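Local atomic coordinates of putative glycoside hydrolase (Parabacteroides distasonis ATCC 8503, PDB entry 3GYC), a protein that probably hydrolyses glycosidic bonds in carbohydrates, as a cellulase-like member of the TIM-barrel glycoside hydrolases whose actual substrate is not established. Residues L98-C103 against I108-S113; I56-H61 against L138-S143; L228-H233 against A387-R392; I14-I19 against S373-S378. One frame throughout, in Å; residues are numbered along the deposited sequence.

Contact 1: L98-C103 against I108-S113; sequences LFLSKC and IKVGLS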
loop_
_atom_site.group_PDB
_atom_site.type_symbol
_atom_site.label_atom_id
_atom_site.label_comp_id
_atom_site.label_asym_id
_atom_site.label_seq_id
_atom_site.Cartn_x
_atom_site.Cartn_y
_atom_site.Cartn_z
ATOM N N LEU A 98 7.469 3.973 18.718
ATOM C CA LEU A 98 6.963 2.901 19.605
ATOM C C LEU A 98 6.475 1.737 18.771
ATOM O O LEU A 98 6.834 0.611 19.034
ATOM C CB LEU A 98 5.880 3.377 20.596
ATOM C CG LEU A 98 6.385 4.201 21.794
ATOM C CD1 LEU A 98 5.236 4.960 22.572
ATOM C CD2 LEU A 98 7.226 3.378 22.763
ATOM N N PHE A 99 5.635 2.024 17.779
ATOM C CA PHE A 99 5.132 1.020 16.873
ATOM C C PHE A 99 6.265 0.290 16.129
ATOM O O PHE A 99 6.249 -0.966 16.039
ATOM C CB PHE A 99 4.146 1.649 15.881
ATOM C CG PHE A 99 3.519 0.642 14.945
ATOM C CD1 PHE A 99 2.477 -0.163 15.404
ATOM C CD2 PHE A 99 4.019 0.437 13.676
ATOM C CE1 PHE A 99 1.913 -1.114 14.582
ATOM C CE2 PHE A 99 3.440 -0.495 12.859
ATOM C CZ PHE A 99 2.397 -1.291 13.337
ATOM N N LEU A 100 7.251 1.047 15.637
ATOM C CA LEU A 100 8.394 0.469 14.941
ATOM C C LEU A 100 9.197 -0.409 15.859
ATOM O O LEU A 100 9.644 -1.466 15.415
ATOM C CB LEU A 100 9.275 1.520 14.257
ATOM C CG LEU A 100 8.653 2.350 13.145
ATOM C CD1 LEU A 100 9.640 3.486 12.724
ATOM C CD2 LEU A 100 8.206 1.531 11.891
ATOM N N SER A 101 9.357 -0.034 17.142
ATOM C CA SER A 101 10.079 -0.877 18.088
ATOM C C SER A 101 9.406 -2.221 18.311
ATOM O O SER A 101 10.090 -3.270 18.484
ATOM C CB SER A 101 10.231 -0.162 19.427
ATOM O OG SER A 101 10.892 1.056 19.216
ATOM N N LYS A 102 8.078 -2.215 18.319
ATOM C CA LYS A 102 7.316 -3.453 18.494
ATOM C C LYS A 102 7.464 -4.346 17.253
ATOM O O LYS A 102 7.544 -5.593 17.389
ATOM C CB LYS A 102 5.840 -3.181 18.822
ATOM C CG LYS A 102 5.641 -2.481 20.170
ATOM C CD LYS A 102 4.158 -2.219 20.443
ATOM C CE LYS A 102 3.970 -1.353 21.748
ATOM N NZ LYS A 102 4.412 -1.954 23.015
ATOM N N CYS A 103 7.538 -3.725 16.078
ATOM C CA CYS A 103 7.835 -4.459 14.849
ATOM C C CYS A 103 9.210 -5.094 14.896
ATOM O O CYS A 103 9.351 -6.301 14.646
ATOM C CB CYS A 103 7.690 -3.565 13.610
ATOM S SG CYS A 103 5.967 -3.092 13.337
ATOM N N ILE A 108 9.514 -7.889 12.188
ATOM C CA ILE A 108 8.556 -7.452 11.181
ATOM C C ILE A 108 9.238 -6.209 10.586
ATOM O O ILE A 108 9.708 -5.323 11.335
ATOM C CB ILE A 108 7.201 -7.073 11.799
ATOM C CG1 ILE A 108 6.462 -8.333 12.288
ATOM C CG2 ILE A 108 6.319 -6.418 10.801
ATOM C CD1 ILE A 108 5.347 -8.062 13.257
ATOM N N LYS A 109 9.352 -6.177 9.268
ATOM C CA LYS A 109 9.940 -5.055 8.549
ATOM C C LYS A 109 8.796 -4.133 8.092
ATOM O O LYS A 109 7.665 -4.566 7.907
ATOM C CB LYS A 109 10.809 -5.514 7.359
ATOM C CG LYS A 109 12.338 -5.419 7.569
ATOM C CD LYS A 109 12.955 -6.395 8.416
ATOM C CE LYS A 109 14.463 -6.068 8.684
ATOM N NZ LYS A 109 15.502 -6.172 7.591
ATOM N N VAL A 110 9.091 -2.852 7.971
ATOM C CA VAL A 110 8.055 -1.854 7.675
ATOM C C VAL A 110 8.345 -0.981 6.461
ATOM O O VAL A 110 9.365 -0.316 6.382
ATOM C CB VAL A 110 7.801 -0.931 8.920
ATOM C CG1 VAL A 110 6.690 0.063 8.600
ATOM C CG2 VAL A 110 7.473 -1.821 10.146
ATOM N N GLY A 111 7.411 -0.979 5.526
ATOM C CA GLY A 111 7.467 -0.088 4.403
ATOM C C GLY A 111 6.720 1.189 4.772
ATOM O O GLY A 111 5.591 1.132 5.280
ATOM N N LEU A 112 7.342 2.339 4.498
ATOM C CA LEU A 112 6.690 3.607 4.778
ATOM C C LEU A 112 6.094 4.182 3.508
ATOM O O LEU A 112 6.683 4.095 2.414
ATOM C CB LEU A 112 7.692 4.603 5.343
ATOM C CG LEU A 112 8.399 4.192 6.620
ATOM C CD1 LEU A 112 9.394 5.341 6.990
ATOM C CD2 LEU A 112 7.432 3.826 7.783
ATOM N N SER A 113 4.933 4.777 3.665
ATOM C CA SER A 113 4.259 5.485 2.599
ATOM C C SER A 113 3.524 6.650 3.257
ATOM O O SER A 113 3.657 6.875 4.468
ATOM C CB SER A 113 3.256 4.526 1.909
ATOM O OG SER A 113 2.720 5.101 0.734
#

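Contact 2: I56-H61 against L138-S143; sequences IDAYPH and LTILRS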
loop_
_atom_site.group_PDB
_atom_site.type_symbol
_atom_site.label_atom_id
_atom_site.label_comp_id
_atom_site.label_asym_id
_atom_site.label_seq_id
_atom_site.Cartn_x
_atom_site.Cartn_y
_atom_site.Cartn_z
ATOM N N ILE A 56 2.877 1.164 6.305
ATOM C CA ILE A 56 2.118 2.097 7.080
ATOM C C ILE A 56 2.327 3.524 6.582
ATOM O O ILE A 56 3.301 3.850 5.895
ATOM C CB ILE A 56 2.457 2.072 8.583
ATOM C CG1 ILE A 56 3.931 2.449 8.863
ATOM C CG2 ILE A 56 2.142 0.769 9.223
ATOM C CD1 ILE A 56 4.260 2.596 10.340
ATOM N N ASP A 57 1.395 4.351 6.976
ATOM C CA ASP A 57 1.534 5.788 6.751
ATOM C C ASP A 57 2.435 6.343 7.864
ATOM O O ASP A 57 2.166 6.126 9.069
ATOM C CB ASP A 57 0.171 6.460 6.775
ATOM C CG ASP A 57 0.232 7.898 6.244
ATOM O OD1 ASP A 57 1.293 8.552 6.355
ATOM O OD2 ASP A 57 -0.756 8.327 5.626
ATOM N N ALA A 58 3.494 7.059 7.464
ATOM C CA ALA A 58 4.480 7.656 8.394
ATOM C C ALA A 58 4.090 9.109 8.788
ATOM O O ALA A 58 4.759 9.700 9.649
ATOM C CB ALA A 58 5.856 7.677 7.745
ATOM N N TYR A 59 3.051 9.667 8.133
ATOM C CA TYR A 59 2.603 11.069 8.379
ATOM C C TYR A 59 3.814 12.021 8.401
ATOM O O TYR A 59 3.982 12.816 9.353
ATOM C CB TYR A 59 1.883 11.172 9.710
ATOM C CG TYR A 59 0.614 10.365 9.902
ATOM C CD1 TYR A 59 0.652 9.037 10.282
ATOM C CD2 TYR A 59 -0.646 10.974 9.795
ATOM C CE1 TYR A 59 -0.528 8.314 10.509
ATOM C CE2 TYR A 59 -1.824 10.260 10.002
ATOM C CZ TYR A 59 -1.764 8.937 10.378
ATOM O OH TYR A 59 -2.929 8.225 10.611
ATOM N N PRO A 60 4.659 11.966 7.359
ATOM C CA PRO A 60 5.916 12.771 7.321
ATOM C C PRO A 60 5.667 14.266 7.392
ATOM O O PRO A 60 6.420 15.009 8.017
ATOM C CB PRO A 60 6.507 12.434 5.952
ATOM C CG PRO A 60 5.332 12.032 5.108
ATOM C CD PRO A 60 4.231 11.519 6.032
ATOM N N HIS A 61 4.618 14.705 6.720
ATOM C CA HIS A 61 4.199 16.100 6.743
ATOM C C HIS A 61 3.901 16.631 8.155
ATOM O O HIS A 61 4.260 17.778 8.487
ATOM C CB HIS A 61 3.021 16.318 5.768
ATOM C CG HIS A 61 1.779 15.560 6.100
ATOM N ND1 HIS A 61 1.737 14.177 6.182
ATOM C CD2 HIS A 61 0.506 15.985 6.277
ATOM C CE1 HIS A 61 0.500 13.806 6.450
ATOM N NE2 HIS A 61 -0.267 14.876 6.504
ATOM N N LEU A 138 13.246 13.459 4.591
ATOM C CA LEU A 138 14.542 13.432 5.235
ATOM C C LEU A 138 14.358 13.681 6.749
ATOM O O LEU A 138 15.021 13.056 7.579
ATOM C CB LEU A 138 15.525 14.437 4.590
ATOM C CG LEU A 138 16.033 14.017 3.197
ATOM C CD1 LEU A 138 16.751 15.130 2.490
ATOM C CD2 LEU A 138 16.898 12.744 3.266
ATOM N N THR A 139 13.435 14.559 7.120
ATOM C CA THR A 139 13.168 14.813 8.533
ATOM C C THR A 139 12.584 13.585 9.244
ATOM O O THR A 139 13.063 13.195 10.297
ATOM C CB THR A 139 12.284 16.051 8.678
ATOM O OG1 THR A 139 13.030 17.142 8.163
ATOM C CG2 THR A 139 11.922 16.328 10.102
ATOM N N ILE A 140 11.604 12.938 8.629
ATOM C CA ILE A 140 10.946 11.777 9.249
ATOM C C ILE A 140 11.991 10.648 9.392
ATOM O O ILE A 140 12.084 9.983 10.440
ATOM C CB ILE A 140 9.626 11.409 8.451
ATOM C CG1 ILE A 140 8.577 10.659 9.292
ATOM C CG2 ILE A 140 9.900 10.642 7.205
ATOM C CD1 ILE A 140 8.950 9.229 9.648
ATOM N N LEU A 141 12.821 10.456 8.376
ATOM C CA LEU A 141 13.831 9.392 8.444
ATOM C C LEU A 141 14.814 9.634 9.560
ATOM O O LEU A 141 15.198 8.686 10.216
ATOM C CB LEU A 141 14.531 9.160 7.101
ATOM C CG LEU A 141 13.617 8.618 5.999
ATOM C CD1 LEU A 141 14.348 8.545 4.685
ATOM C CD2 LEU A 141 13.026 7.207 6.398
ATOM N N ARG A 142 15.208 10.899 9.788
ATOM C CA ARG A 142 16.105 11.253 10.906
ATOM C C ARG A 142 15.397 10.999 12.258
ATOM O O ARG A 142 16.034 10.540 13.202
ATOM C CB ARG A 142 16.608 12.716 10.770
ATOM C CG ARG A 142 17.854 13.070 11.567
ATOM N N SER A 143 14.091 11.257 12.346
ATOM C CA SER A 143 13.331 10.966 13.591
ATOM C C SER A 143 13.356 9.467 13.925
ATOM O O SER A 143 13.422 9.096 15.096
ATOM C CB SER A 143 11.861 11.485 13.575
ATOM O OG SER A 143 10.944 10.669 12.850
#

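Contact 3: L228-H233 against A387-R392; sequences LDLYEH and AKLLKR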
loop_
_atom_site.group_PDB
_atom_site.type_symbol
_atom_site.label_atom_id
_atom_site.label_comp_id
_atom_site.label_asym_id
_atom_site.label_seq_id
_atom_site.Cartn_x
_atom_site.Cartn_y
_atom_site.Cartn_z
ATOM N N LEU A 228 13.272 4.520 -9.979
ATOM C CA LEU A 228 12.493 3.784 -8.980
ATOM C C LEU A 228 13.279 2.519 -8.638
ATOM O O LEU A 228 13.749 1.825 -9.534
ATOM C CB LEU A 228 11.136 3.399 -9.534
ATOM C CG LEU A 228 10.234 4.566 -9.943
ATOM C CD1 LEU A 228 8.983 4.076 -10.664
ATOM C CD2 LEU A 228 9.886 5.422 -8.743
ATOM N N ASP A 229 13.445 2.239 -7.354
ATOM C CA ASP A 229 14.214 1.055 -6.896
ATOM C C ASP A 229 13.362 -0.227 -6.894
ATOM O O ASP A 229 13.892 -1.342 -6.839
ATOM C CB ASP A 229 14.775 1.303 -5.490
ATOM C CG ASP A 229 15.885 2.371 -5.455
ATOM O OD1 ASP A 229 16.634 2.487 -6.477
ATOM O OD2 ASP A 229 16.057 3.088 -4.399
ATOM N N LEU A 230 12.043 -0.041 -6.858
ATOM C CA LEU A 230 11.056 -1.109 -6.872
ATOM C C LEU A 230 9.718 -0.556 -7.355
ATOM O O LEU A 230 9.533 0.657 -7.434
ATOM C CB LEU A 230 10.863 -1.721 -5.487
ATOM C CG LEU A 230 10.429 -0.831 -4.339
ATOM C CD1 LEU A 230 9.364 -1.478 -3.429
ATOM C CD2 LEU A 230 11.637 -0.352 -3.509
ATOM N N TYR A 231 8.775 -1.428 -7.670
ATOM C CA TYR A 231 7.469 -0.970 -8.050
ATOM C C TYR A 231 6.497 -1.531 -7.003
ATOM O O TYR A 231 6.566 -2.728 -6.649
ATOM C CB TYR A 231 7.010 -1.427 -9.464
ATOM C CG TYR A 231 7.955 -1.237 -10.617
ATOM C CD1 TYR A 231 8.894 -0.208 -10.643
ATOM C CD2 TYR A 231 7.862 -2.064 -11.744
ATOM C CE1 TYR A 231 9.754 -0.060 -11.727
ATOM C CE2 TYR A 231 8.692 -1.897 -12.835
ATOM C CZ TYR A 231 9.617 -0.888 -12.828
ATOM O OH TYR A 231 10.437 -0.758 -13.897
ATOM N N GLU A 232 5.630 -0.662 -6.482
ATOM C CA GLU A 232 4.575 -1.065 -5.551
ATOM C C GLU A 232 3.313 -0.808 -6.360
ATOM O O GLU A 232 2.928 0.327 -6.507
ATOM C CB GLU A 232 4.644 -0.275 -4.235
ATOM C CG GLU A 232 4.019 -1.011 -3.001
ATOM C CD GLU A 232 2.538 -0.751 -2.740
ATOM O OE1 GLU A 232 2.174 0.421 -2.500
ATOM O OE2 GLU A 232 1.736 -1.713 -2.686
ATOM N N HIS A 233 2.704 -1.854 -6.927
ATOM C CA HIS A 233 1.595 -1.673 -7.828
ATOM C C HIS A 233 0.337 -2.288 -7.252
ATOM O O HIS A 233 0.351 -3.411 -6.758
ATOM C CB HIS A 233 1.893 -2.229 -9.217
ATOM C CG HIS A 233 1.159 -1.485 -10.286
ATOM N ND1 HIS A 233 1.689 -0.368 -10.892
ATOM C CD2 HIS A 233 -0.104 -1.611 -10.751
ATOM C CE1 HIS A 233 0.798 0.130 -11.732
ATOM N NE2 HIS A 233 -0.302 -0.602 -11.658
ATOM N N ALA A 387 19.306 -5.322 -5.248
ATOM C CA ALA A 387 20.034 -5.722 -4.047
ATOM C C ALA A 387 19.764 -4.763 -2.895
ATOM O O ALA A 387 19.891 -5.166 -1.756
ATOM C CB ALA A 387 21.530 -5.834 -4.292
ATOM N N LYS A 388 19.405 -3.505 -3.178
ATOM C CA LYS A 388 19.114 -2.549 -2.091
ATOM C C LYS A 388 17.951 -3.031 -1.242
ATOM O O LYS A 388 17.991 -2.919 -0.014
ATOM C CB LYS A 388 18.856 -1.126 -2.604
ATOM C CG LYS A 388 20.104 -0.473 -3.165
ATOM C CD LYS A 388 19.944 1.032 -3.487
ATOM C CE LYS A 388 18.921 1.261 -4.573
ATOM N NZ LYS A 388 18.988 2.676 -5.182
ATOM N N LEU A 389 16.903 -3.525 -1.908
ATOM C CA LEU A 389 15.737 -4.083 -1.207
ATOM C C LEU A 389 16.002 -5.500 -0.702
ATOM O O LEU A 389 15.667 -5.821 0.432
ATOM C CB LEU A 389 14.528 -4.090 -2.102
ATOM C CG LEU A 389 13.228 -4.630 -1.515
ATOM C CD1 LEU A 389 12.902 -3.979 -0.146
ATOM C CD2 LEU A 389 12.106 -4.399 -2.505
ATOM N N LEU A 390 16.631 -6.343 -1.521
ATOM C CA LEU A 390 16.890 -7.740 -1.118
ATOM C C LEU A 390 17.703 -7.881 0.146
ATOM O O LEU A 390 17.436 -8.788 0.956
ATOM C CB LEU A 390 17.521 -8.560 -2.262
ATOM C CG LEU A 390 16.576 -9.206 -3.282
ATOM C CD1 LEU A 390 15.431 -8.349 -3.771
ATOM C CD2 LEU A 390 17.409 -9.763 -4.463
ATOM N N LYS A 391 18.682 -7.005 0.346
ATOM C CA LYS A 391 19.468 -7.058 1.563
ATOM C C LYS A 391 18.657 -6.740 2.816
ATOM O O LYS A 391 19.133 -7.019 3.907
ATOM C CB LYS A 391 20.599 -6.030 1.538
ATOM C CG LYS A 391 21.744 -6.355 0.638
ATOM C CD LYS A 391 22.853 -5.244 0.686
ATOM C CE LYS A 391 22.276 -3.810 0.540
ATOM N NZ LYS A 391 23.313 -2.846 -0.060
ATOM N N ARG A 392 17.502 -6.089 2.666
ATOM C CA ARG A 392 16.649 -5.710 3.804
ATOM C C ARG A 392 15.534 -6.761 4.124
ATOM O O ARG A 392 14.844 -6.693 5.161
ATOM C CB ARG A 392 16.035 -4.338 3.507
ATOM C CG ARG A 392 17.064 -3.288 3.081
ATOM C CD ARG A 392 16.415 -1.914 2.845
ATOM N NE ARG A 392 16.139 -1.271 4.120
ATOM C CZ ARG A 392 17.057 -0.601 4.824
ATOM N NH1 ARG A 392 18.306 -0.486 4.390
ATOM N NH2 ARG A 392 16.750 -0.076 5.989
HETATM O O HOH W 1 15.665 -2.158 -4.683
#

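Contact 4: I14-I19 against S373-S378; sequences ISPRAI and SPLDES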
loop_
_atom_site.group_PDB
_atom_site.type_symbol
_atom_site.label_atom_id
_atom_site.label_comp_id
_atom_site.label_asym_id
_atom_site.label_seq_id
_atom_site.Cartn_x
_atom_site.Cartn_y
_atom_site.Cartn_z
ATOM N N ILE A 14 17.199 -15.841 -0.446
ATOM C CA ILE A 14 16.433 -14.712 0.076
ATOM C C ILE A 14 14.949 -15.044 -0.076
ATOM O O ILE A 14 14.491 -15.465 -1.156
ATOM C CB ILE A 14 16.762 -13.443 -0.704
ATOM C CG1 ILE A 14 18.251 -13.121 -0.548
ATOM C CG2 ILE A 14 15.892 -12.281 -0.234
ATOM C CD1 ILE A 14 18.772 -12.280 -1.665
ATOM N N SER A 15 14.219 -14.905 1.023
ATOM C CA SER A 15 12.782 -15.155 1.033
ATOM C C SER A 15 11.968 -13.877 0.874
ATOM O O SER A 15 12.298 -12.837 1.455
ATOM C CB SER A 15 12.375 -15.817 2.344
ATOM O OG SER A 15 12.816 -17.159 2.354
ATOM N N PRO A 16 10.899 -13.938 0.079
ATOM C CA PRO A 16 10.020 -12.813 0.056
ATOM C C PRO A 16 9.363 -12.599 1.425
ATOM O O PRO A 16 9.282 -13.496 2.224
ATOM C CB PRO A 16 8.933 -13.242 -0.939
ATOM C CG PRO A 16 9.594 -14.140 -1.846
ATOM C CD PRO A 16 10.644 -14.855 -1.031
ATOM N N ARG A 17 8.855 -11.403 1.652
ATOM C CA ARG A 17 8.089 -11.101 2.840
ATOM C C ARG A 17 6.581 -11.053 2.564
ATOM O O ARG A 17 6.128 -10.614 1.498
ATOM C CB ARG A 17 8.564 -9.802 3.500
ATOM C CG ARG A 17 9.915 -9.949 4.038
ATOM C CD ARG A 17 10.030 -9.433 5.425
ATOM N NE ARG A 17 11.336 -9.684 5.988
ATOM C CZ ARG A 17 11.597 -9.677 7.297
ATOM N NH1 ARG A 17 10.626 -9.464 8.193
ATOM N NH2 ARG A 17 12.829 -9.887 7.711
ATOM N N ALA A 18 5.810 -11.563 3.520
ATOM C CA ALA A 18 4.354 -11.520 3.455
ATOM C C ALA A 18 3.973 -10.232 4.189
ATOM O O ALA A 18 4.184 -10.071 5.410
ATOM C CB ALA A 18 3.699 -12.753 4.091
ATOM N N ILE A 19 3.425 -9.317 3.415
ATOM C CA ILE A 19 3.135 -7.932 3.852
ATOM C C ILE A 19 1.649 -7.628 3.960
ATOM O O ILE A 19 0.829 -8.253 3.300
ATOM C CB ILE A 19 3.893 -6.903 2.900
ATOM C CG1 ILE A 19 3.899 -5.479 3.445
ATOM C CG2 ILE A 19 3.335 -6.888 1.445
ATOM C CD1 ILE A 19 4.954 -4.543 2.702
ATOM N N SER A 373 8.424 -18.761 -1.630
ATOM C CA SER A 373 8.537 -18.609 -3.075
ATOM C C SER A 373 9.953 -18.125 -3.462
ATOM O O SER A 373 10.461 -17.177 -2.900
ATOM C CB SER A 373 7.469 -17.668 -3.612
ATOM O OG SER A 373 6.180 -18.225 -3.416
ATOM N N PRO A 374 10.626 -18.836 -4.381
ATOM C CA PRO A 374 11.931 -18.363 -4.856
ATOM C C PRO A 374 11.821 -17.102 -5.713
ATOM O O PRO A 374 10.839 -16.932 -6.429
ATOM C CB PRO A 374 12.420 -19.525 -5.719
ATOM C CG PRO A 374 11.229 -20.248 -6.107
ATOM C CD PRO A 374 10.221 -20.086 -5.039
ATOM N N LEU A 375 12.825 -16.239 -5.642
ATOM C CA LEU A 375 12.900 -14.996 -6.427
ATOM C C LEU A 375 13.540 -15.230 -7.797
ATOM O O LEU A 375 14.415 -16.073 -7.933
ATOM C CB LEU A 375 13.721 -13.945 -5.665
ATOM C CG LEU A 375 13.078 -13.405 -4.377
ATOM C CD1 LEU A 375 14.039 -12.446 -3.673
ATOM C CD2 LEU A 375 11.802 -12.734 -4.733
ATOM N N ASP A 376 13.125 -14.452 -8.791
ATOM C CA ASP A 376 13.654 -14.561 -10.163
ATOM C C ASP A 376 15.135 -14.144 -10.198
ATOM O O ASP A 376 15.570 -13.277 -9.441
ATOM C CB ASP A 376 12.788 -13.701 -11.083
ATOM C CG ASP A 376 13.041 -13.940 -12.552
ATOM O OD1 ASP A 376 12.221 -14.619 -13.189
ATOM O OD2 ASP A 376 14.070 -13.478 -13.072
ATOM N N GLU A 377 15.920 -14.784 -11.061
ATOM C CA GLU A 377 17.350 -14.460 -11.190
ATOM C C GLU A 377 17.568 -13.055 -11.746
ATOM O O GLU A 377 18.626 -12.473 -11.557
ATOM C CB GLU A 377 18.149 -15.545 -11.970
ATOM C CG GLU A 377 18.211 -15.466 -13.508
ATOM C CD GLU A 377 19.167 -16.552 -14.110
ATOM O OE1 GLU A 377 18.761 -17.729 -14.169
ATOM O OE2 GLU A 377 20.327 -16.252 -14.539
ATOM N N SER A 378 16.567 -12.485 -12.402
ATOM C CA SER A 378 16.671 -11.095 -12.835
ATOM C C SER A 378 16.830 -10.148 -11.629
ATOM O O SER A 378 17.305 -9.030 -11.787
ATOM C CB SER A 378 15.462 -10.689 -13.636
ATOM O OG SER A 378 14.289 -10.741 -12.843
HETATM O O HOH W 2 14.867 -16.713 -3.458
#

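Contact 1: L98-C103 against I108-S113
Val-110 is the knob of this contact, and the hollow that takes it lies between Leu-100 and Cys-103, two residues one turn apart on the helix. Its CG2 fits between the two partners: Leu-100 CD2 lies 3.8 Å from Val-110 CG2, and Cys-103 SG is just as near, with 3.8 Å to the same Val-110 CG2. The torsion of Val-110 sets this up, since CG1 stands anti to the backbone N (chi1 -178°) and CG2 is left as the branch directed at the sulfur. Leu-100 reaches over the valine at an oblique angle, so that its CD2 also rests 3.9 Å from Val-110 CG1 and lies against the fork of the two methyls, CB included. Cys-103 in turn settles between Ile-108 and Val-110. Cys-103 SG lies 4.2 Å from Ile-108 CG2, while Cys-103 CB faces Ile-108 CB at 4.0 Å. The backbone pins this end shut: Ile-108 N donates to Cys-103 O over 2.9 Å, almost straight (170°), though the donor stands above the carbonyl plane. Helix 95-105 thus folds back onto strand 109-113, which follows it directly, the return from helix to strand of the beta-alpha-beta units that make up a TIM barrel. Strand 53-57 continues the apolar layer, with Ile-54 against Cys-103 and Ile-108 and Ile-56 against Val-110, while helix 130-146 meets Leu-100 through Ile-144.

Contact 2: I56-H61 against L138-S143
Ile-140 carries the helix side of this contact alone, reaching Ala-58 with its end and Pro-60 with its root. Ile-140 CD1 abuts Ala-58 CB at 4.0 Å. Further back, Ile-140 CG1 packs 3.9 Å from Pro-60 CA, and the other branch, Ile-140 CG2, lies against Pro-60 CB at 4.0 Å. The isoleucine therefore straddles the bend of the chain where strand gives way to helix. Its CG1 branch can point into that bend because it is turned roughly anti to the backbone N (chi1 -155°). One shell out, Asp-57 fixes the shape of the bend: Tyr-59 N donates to Asp-57 OD1 over 2.7 Å, an Asx turn, with the donor on the anti side, tilted 30° out of the carboxylate plane. Asp-57 is itself held by Ser-114 OG and by the backbone N of Trp-115, so the turn is fastened to the loop after the neighbouring strand. On the helix side, Ser-143 OG donates in the carbonyl plane to Ile-140 O. Tyr-59 takes the N-cap position of helix 60-65. This is the C-terminal end of a barrel strand, the end at which TIM-barrel enzymes commonly build their active sites, here packed against an outer helix.

Contact 3: L228-H233 against A387-R392
Lys-388 reaches out from its helix to grip Asp-229, and its chain can be followed out to the charge. From CB the chain runs extended through CG to CD, then bends about the CG-CD bond (chi3 -64°), which swings the end over the carboxylate. Lys-388 CE already lies 3.2 Å from Asp-229 OD1. Beyond it Lys-388 NZ closes a salt bridge, donating to Asp-229 OD1 over 2.7 Å from above the carboxylate plane, with the side chains crossing at about a right angle. Lys-388 NZ also stands 3.1 Å from Asp-229 OD2, the oxygen that Arg-200 and Phe-208 N hold. With an alanine in place of Asp-229, Lys-388 and Arg-200 would probably be left without their shared mate. Next to this polar clamp, Leu-389 CD2 sits against the branched end of Leu-230, 4.1 Å from Leu-230 CD1, the side chains again nearly perpendicular. A water receives a weak bond from Leu-389 N and donates to Asp-229 O at 2.9 Å, bridging the backbones. Helix 384-390 thereby lies across the approach to strand 231-232, at the N-terminal end of the barrel. Three other barrel strands frame the leucines: Tyr-155 and Val-302 touch Leu-230, Leu-154 and Val-341 touch Leu-389.

Contact 4: I14-I19 against S373-S378
Two extended backbones run antiparallel here, Ile-14 beside Leu-375 and Pro-16 beside Ser-373, with CA atoms 7.4 Å apart in the first pair and 6.8 Å in the second. That is too wide for direct pairing at Ile-14, and a water fills in: it donates to Ile-14 O at 2.6 Å and accepts from Leu-375 N at 3.0 Å. Beside it Leu-375 CG lies anti to the carbonyl carbon (chi1 -68°), which sends the two methyls toward Ile-14 and Pro-16. Leu-375 CD1 meets Ile-14 CG2 at 3.9 Å, and Leu-375 CD2 lies equally near Pro-16 CG, at 3.9 Å, proline and leucine passing in opposite directions. Pro-16 CD is also set against the opposite backbone, only 3.0 Å from Ser-373 O. Immediately after Pro-16 the chain enters strand 17-23, the first strand of the TIM barrel, which pairs with the last one, 340-343; the partner segment follows helix 360-371, the final long helix. Replacing Pro-16 by an alanine removes CG and CD, and is likely to open a gap beside Leu-375 CD2 and leave Ser-373 O without the ring atoms packed against it. Ser-373 OG turns back to Ile-369 O of that helix. Asp-376 caps helix 377-380, its OD2 accepting Ser-378 N on the anti lone pair and Ser-378 OG from above the carboxylate plane. Leu-390, from helix 384-390, packs on both Ile-14 and Leu-375.

How the contacts relate
From the N terminus, residues 14-19 open contact 4, whose loop spans nearly the whole chain and closes only at 373-378. Within it, 56-61 opens contact 2, and contact 1 forms and closes before helix 130-146 completes contact 2 at 138-143. These two share the sheet: strands 53-57 and 109-113 are neighbours, bonded from Gly-111 O to Ile-56 N and from Ser-113 N to Ile-56 O. Contact 3 opens later, at 228-233, and closes at 387-392, after contact 4, so the two cross. At the barrel's N-terminal end the chain's C-terminal stretch joins contact 3 to contact 1, Lys-109 NZ lying 2.6 Å from Arg-392 O.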